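Local coordinates for galactose-1-phosphate uridylyltransferase (Bacillus cereus, PDB 4QVU), which has no established function but adopts a HIT-like fold, binds zinc, and may act as a UDP-glucose:hexose-1-phosphate uridylyltransferase, at residues A[191-196]-A[217-222]; A[167-172]-A[195-200]. All coordinates share one frame; numbering follows the deposited sequence.

Contact 1 (A[191-196]-A[217-222]); sequences RYILTD and CKVVPR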
ATOM      1  N   ARG A 191      -9.790 -24.992   9.199  1.00 70.23           N
ATOM      2  CA  ARG A 191     -10.563 -25.981   8.438  1.00 72.36           C
ATOM      3  C   ARG A 191     -11.012 -25.399   7.100  1.00 77.88           C
ATOM      4  O   ARG A 191     -10.896 -26.084   6.085  1.00 80.18           O
ATOM      5  CB  ARG A 191     -11.775 -26.484   9.235  1.00 71.04           C
ATOM      6  CG  ARG A 191     -11.409 -27.550  10.246  1.00 75.15           C
ATOM      7  CD  ARG A 191     -12.540 -27.872  11.196  1.00 82.46           C
ATOM      8  NE  ARG A 191     -12.229 -29.065  11.985  1.00 90.38           N
ATOM      9  CZ  ARG A 191     -12.889 -29.447  13.072  1.00100.95           C
ATOM     10  NH1 ARG A 191     -13.884 -28.709  13.548  1.00 84.39           N
ATOM     11  NH2 ARG A 191     -12.539 -30.553  13.714  1.00 87.55           N
ATOM     12  N   TYR A 192     -11.472 -24.129   7.092  1.00 72.04           N
ATOM     13  CA  TYR A 192     -11.897 -23.430   5.880  1.00 71.14           C
ATOM     14  C   TYR A 192     -10.717 -23.233   4.925  1.00 72.89           C
ATOM     15  O   TYR A 192     -10.876 -23.468   3.729  1.00 73.22           O
ATOM     16  CB  TYR A 192     -12.549 -22.071   6.221  1.00 70.95           C
ATOM     17  CG  TYR A 192     -12.656 -21.123   5.044  1.00 71.05           C
ATOM     18  CD1 TYR A 192     -13.611 -21.318   4.048  1.00 74.52           C
ATOM     19  CD2 TYR A 192     -11.798 -20.033   4.922  1.00 69.14           C
ATOM     20  CE1 TYR A 192     -13.700 -20.457   2.956  1.00 74.47           C
ATOM     21  CE2 TYR A 192     -11.874 -19.171   3.832  1.00 68.49           C
ATOM     22  CZ  TYR A 192     -12.826 -19.387   2.851  1.00 75.62           C
ATOM     23  OH  TYR A 192     -12.886 -18.535   1.779  1.00 75.86           O
ATOM     24  N   ILE A 193      -9.551 -22.795   5.448  1.00 67.73           N
ATOM     25  CA  ILE A 193      -8.348 -22.544   4.640  1.00 66.80           C
ATOM     26  C   ILE A 193      -7.898 -23.847   3.965  1.00 75.10           C
ATOM     27  O   ILE A 193      -7.648 -23.849   2.757  1.00 75.66           O
ATOM     28  CB  ILE A 193      -7.195 -21.907   5.467  1.00 66.67           C
ATOM     29  CG1 ILE A 193      -7.599 -20.499   5.954  1.00 64.49           C
ATOM     30  CG2 ILE A 193      -5.887 -21.851   4.646  1.00 65.30           C
ATOM     31  CD1 ILE A 193      -6.653 -19.856   6.904  1.00 63.03           C
ATOM     32  N   LEU A 194      -7.860 -24.949   4.722  1.00 73.51           N
ATOM     33  CA  LEU A 194      -7.418 -26.236   4.192  1.00 75.46           C
ATOM     34  C   LEU A 194      -8.435 -26.872   3.242  1.00 84.88           C
ATOM     35  O   LEU A 194      -8.032 -27.706   2.427  1.00 87.19           O
ATOM     36  CB  LEU A 194      -7.127 -27.222   5.337  1.00 75.74           C
ATOM     37  CG  LEU A 194      -6.000 -26.860   6.300  1.00 77.49           C
ATOM     38  CD1 LEU A 194      -5.877 -27.898   7.376  1.00 78.77           C
ATOM     39  CD2 LEU A 194      -4.666 -26.708   5.581  1.00 77.76           C
ATOM     40  N   THR A 195      -9.730 -26.473   3.317  1.00 82.91           N
ATOM     41  CA  THR A 195     -10.783 -27.097   2.518  1.00 85.35           C
ATOM     42  C   THR A 195     -11.317 -26.212   1.364  1.00 91.03           C
ATOM     43  O   THR A 195     -11.295 -26.685   0.226  1.00 92.77           O
ATOM     44  CB  THR A 195     -11.957 -27.487   3.434  1.00 86.54           C
ATOM     45  OG1 THR A 195     -11.462 -28.304   4.491  1.00 80.75           O
ATOM     46  CG2 THR A 195     -13.081 -28.213   2.700  1.00 86.59           C
ATOM     47  N   ASP A 196     -11.853 -24.997   1.638  1.00 86.57           N
ATOM     48  CA  ASP A 196     -12.531 -24.218   0.601  1.00 86.66           C
ATOM     49  C   ASP A 196     -11.750 -23.030   0.058  1.00 89.64           C
ATOM     50  O   ASP A 196     -11.891 -22.769  -1.137  1.00 91.65           O
ATOM     51  CB  ASP A 196     -13.873 -23.704   1.112  1.00 89.00           C
ATOM     52  CG  ASP A 196     -14.906 -24.816   1.223  1.00101.23           C
ATOM     53  OD1 ASP A 196     -15.109 -25.544   0.224  1.00103.78           O
ATOM     54  OD2 ASP A 196     -15.527 -24.940   2.291  1.00107.38           O
ATOM     55  N   CYS A 217      -5.467 -13.590  17.387  1.00 60.91           N
ATOM     56  CA  CYS A 217      -4.845 -14.610  16.579  1.00 59.53           C
ATOM     57  C   CYS A 217      -5.071 -14.275  15.122  1.00 62.98           C
ATOM     58  O   CYS A 217      -6.213 -14.266  14.654  1.00 63.51           O
ATOM     59  CB  CYS A 217      -5.321 -16.019  16.906  1.00 60.42           C
ATOM     60  SG  CYS A 217      -4.547 -17.282  15.861  1.00 63.58           S
ATOM     61  N   LYS A 218      -3.980 -13.996  14.406  1.00 58.23           N
ATOM     62  CA  LYS A 218      -4.054 -13.739  12.981  1.00 56.40           C
ATOM     63  C   LYS A 218      -3.753 -15.052  12.255  1.00 60.07           C
ATOM     64  O   LYS A 218      -2.688 -15.637  12.452  1.00 57.83           O
ATOM     65  CB  LYS A 218      -3.118 -12.604  12.566  1.00 57.01           C
ATOM     66  CG  LYS A 218      -3.241 -12.203  11.104  1.00 62.27           C
ATOM     67  CD  LYS A 218      -2.253 -11.121  10.710  1.00 60.82           C
ATOM     68  CE  LYS A 218      -2.642  -9.736  11.166  1.00 64.08           C
ATOM     69  NZ  LYS A 218      -3.751  -9.174  10.352  1.00 63.31           N
ATOM     70  N   VAL A 219      -4.748 -15.548  11.493  1.00 58.94           N
ATOM     71  CA  VAL A 219      -4.687 -16.767  10.674  1.00 59.21           C
ATOM     72  C   VAL A 219      -4.380 -16.303   9.258  1.00 62.93           C
ATOM     73  O   VAL A 219      -5.159 -15.527   8.698  1.00 62.25           O
ATOM     74  CB  VAL A 219      -5.976 -17.643  10.756  1.00 63.65           C
ATOM     75  CG1 VAL A 219      -5.725 -19.025  10.171  1.00 64.02           C
ATOM     76  CG2 VAL A 219      -6.501 -17.763  12.189  1.00 63.86           C
ATOM     77  N   VAL A 220      -3.227 -16.719   8.706  1.00 59.06           N
ATOM     78  CA  VAL A 220      -2.771 -16.260   7.394  1.00 58.06           C
ATOM     79  C   VAL A 220      -2.575 -17.442   6.421  1.00 63.43           C
ATOM     80  O   VAL A 220      -1.619 -18.204   6.596  1.00 63.31           O
ATOM     81  CB  VAL A 220      -1.439 -15.438   7.524  1.00 60.99           C
ATOM     82  CG1 VAL A 220      -1.020 -14.823   6.189  1.00 59.69           C
ATOM     83  CG2 VAL A 220      -1.535 -14.357   8.602  1.00 60.36           C
ATOM     84  N   PRO A 221      -3.412 -17.591   5.356  1.00 61.41           N
ATOM     85  CA  PRO A 221      -3.136 -18.630   4.352  1.00 61.92           C
ATOM     86  C   PRO A 221      -1.821 -18.344   3.622  1.00 66.61           C
ATOM     87  O   PRO A 221      -1.450 -17.180   3.413  1.00 63.88           O
ATOM     88  CB  PRO A 221      -4.332 -18.546   3.399  1.00 64.06           C
ATOM     89  CG  PRO A 221      -5.347 -17.701   4.097  1.00 68.54           C
ATOM     90  CD  PRO A 221      -4.577 -16.775   4.961  1.00 62.98           C
ATOM     91  N   ARG A 222      -1.086 -19.407   3.297  1.00 64.94           N
ATOM     92  CA  ARG A 222       0.192 -19.305   2.618  1.00 64.57           C
ATOM     93  C   ARG A 222       0.130 -20.180   1.378  1.00 72.61           C
ATOM     94  O   ARG A 222      -0.238 -21.352   1.443  1.00 74.51           O
ATOM     95  CB  ARG A 222       1.341 -19.692   3.568  1.00 61.77           C
ATOM     96  CG  ARG A 222       1.499 -18.823   4.830  1.00 57.34           C
ATOM     97  CD  ARG A 222       1.972 -17.385   4.602  1.00 57.66           C
ATOM     98  NE  ARG A 222       3.255 -17.327   3.890  1.00 63.32           N
ATOM     99  CZ  ARG A 222       4.450 -17.279   4.467  1.00 73.94           C
ATOM    100  NH1 ARG A 222       4.557 -17.245   5.786  1.00 62.87           N
ATOM    101  NH2 ARG A 222       5.547 -17.241   3.729  1.00 65.64           N
TER
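Ile193 lies over one face of the Pro221 pyrrolidine ring, with CD1 above its centre and CG2 toward the CB rim; Phe197 CE2 comes in at the ring's edge. The Phe169 ring, from the next strand, touches both Ile193 and Pro221 and continues the same apolar patch. The setting is the helix-on-sheet layer of a HIT-like fold: the last turn of helix 179-195 lies against strand 214-222, and a single isoleucine bridges the gap. How much one branched side chain can do is plain from its two branches. With CG1 anti to the carbonyl carbon (chi1 -65°) and CD1 extended beyond it, Ile193 reaches the strand at two points. Its CD1 meets Val219 CG1 at 3.5 Å and also lies 3.8 Å from Pro221 CG. The other branch, CG2, lies against the proline as well, 3.9 Å from Pro221 CB. The two side chains cross at about a right angle, and CG1, CD1 and CG2 all come within about 4 Å of the ring carbons. No hydrogen bond joins the two segments; all three touching residues are buried and the association is purely apolar. Val219 and Pro221 point toward the helix, whereas Val220 between them points away and packs on Val230 of the second subunit, so that one strand serves both the internal core and the subunit interface. Where the helix ends, Thr195 turns its hydroxyl back on the preceding turn: OG1 donates to Arg191 O at 2.8 Å, with a C=O...OG1 angle of 154°.

Contact 2 (A[167-172]-A[195-200]); sequences TEFNII and TDFHKG
Apolar and van der Waals contacts account for the whole of this meeting, and Phe197 is at its centre. Thr167 approaches the far end of that ring from the opposite direction: OG1 sits at the ring edge, near the plane, 3.4 Å from Phe197 CZ. Thr167 CB is 3.7 Å from the same CZ, while the methyl CG2 lies 4.0 Å from Phe197 CE1. Because CG of Phe197 is anti to its backbone N (chi1 -173°), the ring is carried out of the loop toward the strand. The contact between the two phenylalanines is looser. Phe197 CD1 comes to the edge of the Phe169 ring, near its plane, with 4.5 Å to Phe169 CZ. Within the loop, the imidazole of His198 folds over one face of Phe197, its CD2 offset toward the rim, and the rings of His198 and Phe223 also meet.

No hydrogen bond crosses between the segments; within 195-200 two backbone bonds shape the loop. Lys199 N binds Asp196 O at 2.9 Å, and Gly200 N binds Phe197 O at 3.0 Å, giving two overlapping tight turns. His198 and Lys199 both have positive phi, and the backbone angles of Gly200 suit a glycine. Tyr192 also touches Phe197. The whole is a turn after a helix whose aromatic side chain is tucked against the sheet, here in the core between helix 179-195 and the antiparallel sheet of a HIT-like fold.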
ATOM      1  N   THR A 167      -4.766 -12.271   2.158  1.00 63.48           N
ATOM      2  CA  THR A 167      -5.843 -12.566   3.098  1.00 62.91           C
ATOM      3  C   THR A 167      -5.261 -12.848   4.483  1.00 66.27           C
ATOM      4  O   THR A 167      -4.325 -13.626   4.630  1.00 66.44           O
ATOM      5  CB  THR A 167      -6.722 -13.723   2.610  1.00 67.60           C
ATOM      6  OG1 THR A 167      -7.066 -13.495   1.243  1.00 66.54           O
ATOM      7  CG2 THR A 167      -8.006 -13.869   3.435  1.00 66.07           C
ATOM      8  N   GLU A 168      -5.833 -12.191   5.493  1.00 62.60           N
ATOM      9  CA  GLU A 168      -5.487 -12.308   6.912  1.00 61.17           C
ATOM     10  C   GLU A 168      -6.768 -12.301   7.712  1.00 63.12           C
ATOM     11  O   GLU A 168      -7.575 -11.384   7.561  1.00 62.22           O
ATOM     12  CB  GLU A 168      -4.528 -11.183   7.359  1.00 61.37           C
ATOM     13  CG  GLU A 168      -3.182 -11.227   6.646  1.00 67.42           C
ATOM     14  CD  GLU A 168      -2.207 -10.101   6.933  1.00 79.83           C
ATOM     15  OE1 GLU A 168      -2.547  -9.193   7.726  1.00 63.95           O
ATOM     16  OE2 GLU A 168      -1.105 -10.115   6.341  1.00 76.54           O
ATOM     17  N   PHE A 169      -6.987 -13.368   8.502  1.00 59.50           N
ATOM     18  CA  PHE A 169      -8.162 -13.533   9.353  1.00 59.78           C
ATOM     19  C   PHE A 169      -7.779 -13.210  10.788  1.00 65.33           C
ATOM     20  O   PHE A 169      -6.878 -13.836  11.342  1.00 65.67           O
ATOM     21  CB  PHE A 169      -8.748 -14.952   9.240  1.00 62.31           C
ATOM     22  CG  PHE A 169      -9.071 -15.415   7.835  1.00 64.03           C
ATOM     23  CD1 PHE A 169     -10.214 -14.967   7.182  1.00 67.32           C
ATOM     24  CD2 PHE A 169      -8.257 -16.332   7.184  1.00 65.44           C
ATOM     25  CE1 PHE A 169     -10.516 -15.402   5.891  1.00 68.42           C
ATOM     26  CE2 PHE A 169      -8.573 -16.780   5.898  1.00 68.55           C
ATOM     27  CZ  PHE A 169      -9.707 -16.324   5.267  1.00 67.09           C
ATOM     28  N   ASN A 170      -8.437 -12.205  11.377  1.00 62.29           N
ATOM     29  CA  ASN A 170      -8.162 -11.748  12.736  1.00 61.09           C
ATOM     30  C   ASN A 170      -9.259 -12.212  13.661  1.00 66.64           C
ATOM     31  O   ASN A 170     -10.438 -11.942  13.424  1.00 66.90           O
ATOM     32  CB  ASN A 170      -8.015 -10.228  12.774  1.00 55.89           C
ATOM     33  CG  ASN A 170      -6.997  -9.711  11.785  1.00 67.50           C
ATOM     34  OD1 ASN A 170      -5.795  -9.973  11.887  1.00 62.53           O
ATOM     35  ND2 ASN A 170      -7.469  -9.019  10.768  1.00 52.50           N
ATOM     36  N   ILE A 171      -8.863 -12.955  14.697  1.00 63.72           N
ATOM     37  CA  ILE A 171      -9.754 -13.472  15.727  1.00 64.89           C
ATOM     38  C   ILE A 171      -9.372 -12.754  17.017  1.00 71.18           C
ATOM     39  O   ILE A 171      -8.250 -12.925  17.500  1.00 70.45           O
ATOM     40  CB  ILE A 171      -9.686 -15.013  15.831  1.00 67.77           C
ATOM     41  CG1 ILE A 171      -9.719 -15.687  14.444  1.00 67.25           C
ATOM     42  CG2 ILE A 171     -10.796 -15.513  16.726  1.00 70.09           C
ATOM     43  CD1 ILE A 171      -9.461 -17.150  14.449  1.00 74.57           C
ATOM     44  N   ILE A 172     -10.270 -11.894  17.533  1.00 69.33           N
ATOM     45  CA  ILE A 172     -10.001 -11.071  18.723  1.00 69.15           C
ATOM     46  C   ILE A 172     -10.952 -11.433  19.872  1.00 74.83           C
ATOM     47  O   ILE A 172     -12.159 -11.540  19.659  1.00 74.35           O
ATOM     48  CB  ILE A 172     -10.119  -9.530  18.388  1.00 71.21           C
ATOM     49  CG1 ILE A 172      -9.385  -9.115  17.081  1.00 69.32           C
ATOM     50  CG2 ILE A 172      -9.704  -8.635  19.559  1.00 70.76           C
ATOM     51  CD1 ILE A 172     -10.246  -9.015  15.859  1.00 71.23           C
ATOM     52  N   THR A 195      -9.730 -26.473   3.317  1.00 82.91           N
ATOM     53  CA  THR A 195     -10.783 -27.097   2.518  1.00 85.35           C
ATOM     54  C   THR A 195     -11.317 -26.212   1.364  1.00 91.03           C
ATOM     55  O   THR A 195     -11.295 -26.685   0.226  1.00 92.77           O
ATOM     56  CB  THR A 195     -11.957 -27.487   3.434  1.00 86.54           C
ATOM     57  OG1 THR A 195     -11.462 -28.304   4.491  1.00 80.75           O
ATOM     58  CG2 THR A 195     -13.081 -28.213   2.700  1.00 86.59           C
ATOM     59  N   ASP A 196     -11.853 -24.997   1.638  1.00 86.57           N
ATOM     60  CA  ASP A 196     -12.531 -24.218   0.601  1.00 86.66           C
ATOM     61  C   ASP A 196     -11.750 -23.030   0.058  1.00 89.64           C
ATOM     62  O   ASP A 196     -11.891 -22.769  -1.137  1.00 91.65           O
ATOM     63  CB  ASP A 196     -13.873 -23.704   1.112  1.00 89.00           C
ATOM     64  CG  ASP A 196     -14.906 -24.816   1.223  1.00101.23           C
ATOM     65  OD1 ASP A 196     -15.109 -25.544   0.224  1.00103.78           O
ATOM     66  OD2 ASP A 196     -15.527 -24.940   2.291  1.00107.38           O
ATOM     67  N   PHE A 197     -10.967 -22.304   0.878  1.00 82.98           N
ATOM     68  CA  PHE A 197     -10.180 -21.167   0.391  1.00 79.89           C
ATOM     69  C   PHE A 197      -9.241 -21.639  -0.719  1.00 88.31           C
ATOM     70  O   PHE A 197      -8.445 -22.554  -0.484  1.00 88.68           O
ATOM     71  CB  PHE A 197      -9.398 -20.519   1.547  1.00 78.33           C
ATOM     72  CG  PHE A 197      -8.675 -19.233   1.205  1.00 76.38           C
ATOM     73  CD1 PHE A 197      -9.359 -18.023   1.150  1.00 77.24           C
ATOM     74  CD2 PHE A 197      -7.298 -19.223   0.998  1.00 76.57           C
ATOM     75  CE1 PHE A 197      -8.682 -16.830   0.862  1.00 76.43           C
ATOM     76  CE2 PHE A 197      -6.623 -18.030   0.710  1.00 77.10           C
ATOM     77  CZ  PHE A 197      -7.316 -16.842   0.650  1.00 74.13           C
ATOM     78  N   HIS A 198      -9.409 -21.090  -1.954  1.00 88.70           N
ATOM     79  CA  HIS A 198      -8.625 -21.420  -3.168  1.00 90.91           C
ATOM     80  C   HIS A 198      -8.732 -22.930  -3.512  1.00 96.37           C
ATOM     81  O   HIS A 198      -7.803 -23.501  -4.096  1.00 96.12           O
ATOM     82  CB  HIS A 198      -7.138 -21.013  -2.994  1.00 91.11           C
ATOM     83  CG  HIS A 198      -6.861 -19.552  -3.148  1.00 93.65           C
ATOM     84  ND1 HIS A 198      -5.879 -19.092  -4.019  1.00 95.72           N
ATOM     85  CD2 HIS A 198      -7.462 -18.483  -2.564  1.00 94.98           C
ATOM     86  CE1 HIS A 198      -5.902 -17.770  -3.923  1.00 93.94           C
ATOM     87  NE2 HIS A 198      -6.834 -17.354  -3.054  1.00 93.69           N
ATOM     88  N   LYS A 199      -9.876 -23.558  -3.136  1.00 94.60           N
ATOM     89  CA  LYS A 199     -10.226 -24.977  -3.295  1.00 97.43           C
ATOM     90  C   LYS A 199      -9.197 -25.885  -2.549  1.00101.99           C
ATOM     91  O   LYS A 199      -8.926 -27.006  -2.984  1.00104.36           O
ATOM     92  CB  LYS A 199     -10.331 -25.360  -4.787  1.00101.96           C
ATOM     93  N   GLY A 200      -8.685 -25.397  -1.415  1.00 96.07           N
ATOM     94  CA  GLY A 200      -7.690 -26.091  -0.599  1.00 95.42           C
ATOM     95  C   GLY A 200      -6.366 -25.363  -0.665  1.00 96.08           C
ATOM     96  O   GLY A 200      -5.822 -25.178  -1.756  1.00 96.13           O
TER

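How the contacts relate
Contacts 1 and 2 are parts of one small core, their centres about 4 Å apart. Along the chain come strand 169-173, helix 179-195 with the loop after it, and then strand 214-222. Segments 191-196 and 195-200 overlap at Thr195 and Asp196, with Ile193 before them making contact 1 and Phe197 after them making contact 2. The two strands are antiparallel neighbours in one sheet, tied by Val219 N to Phe169 O at 2.7 Å. The same helix carries the zinc ligand Glu181 near its start; these contacts lie where its far end packs on the sheet, away from the metal.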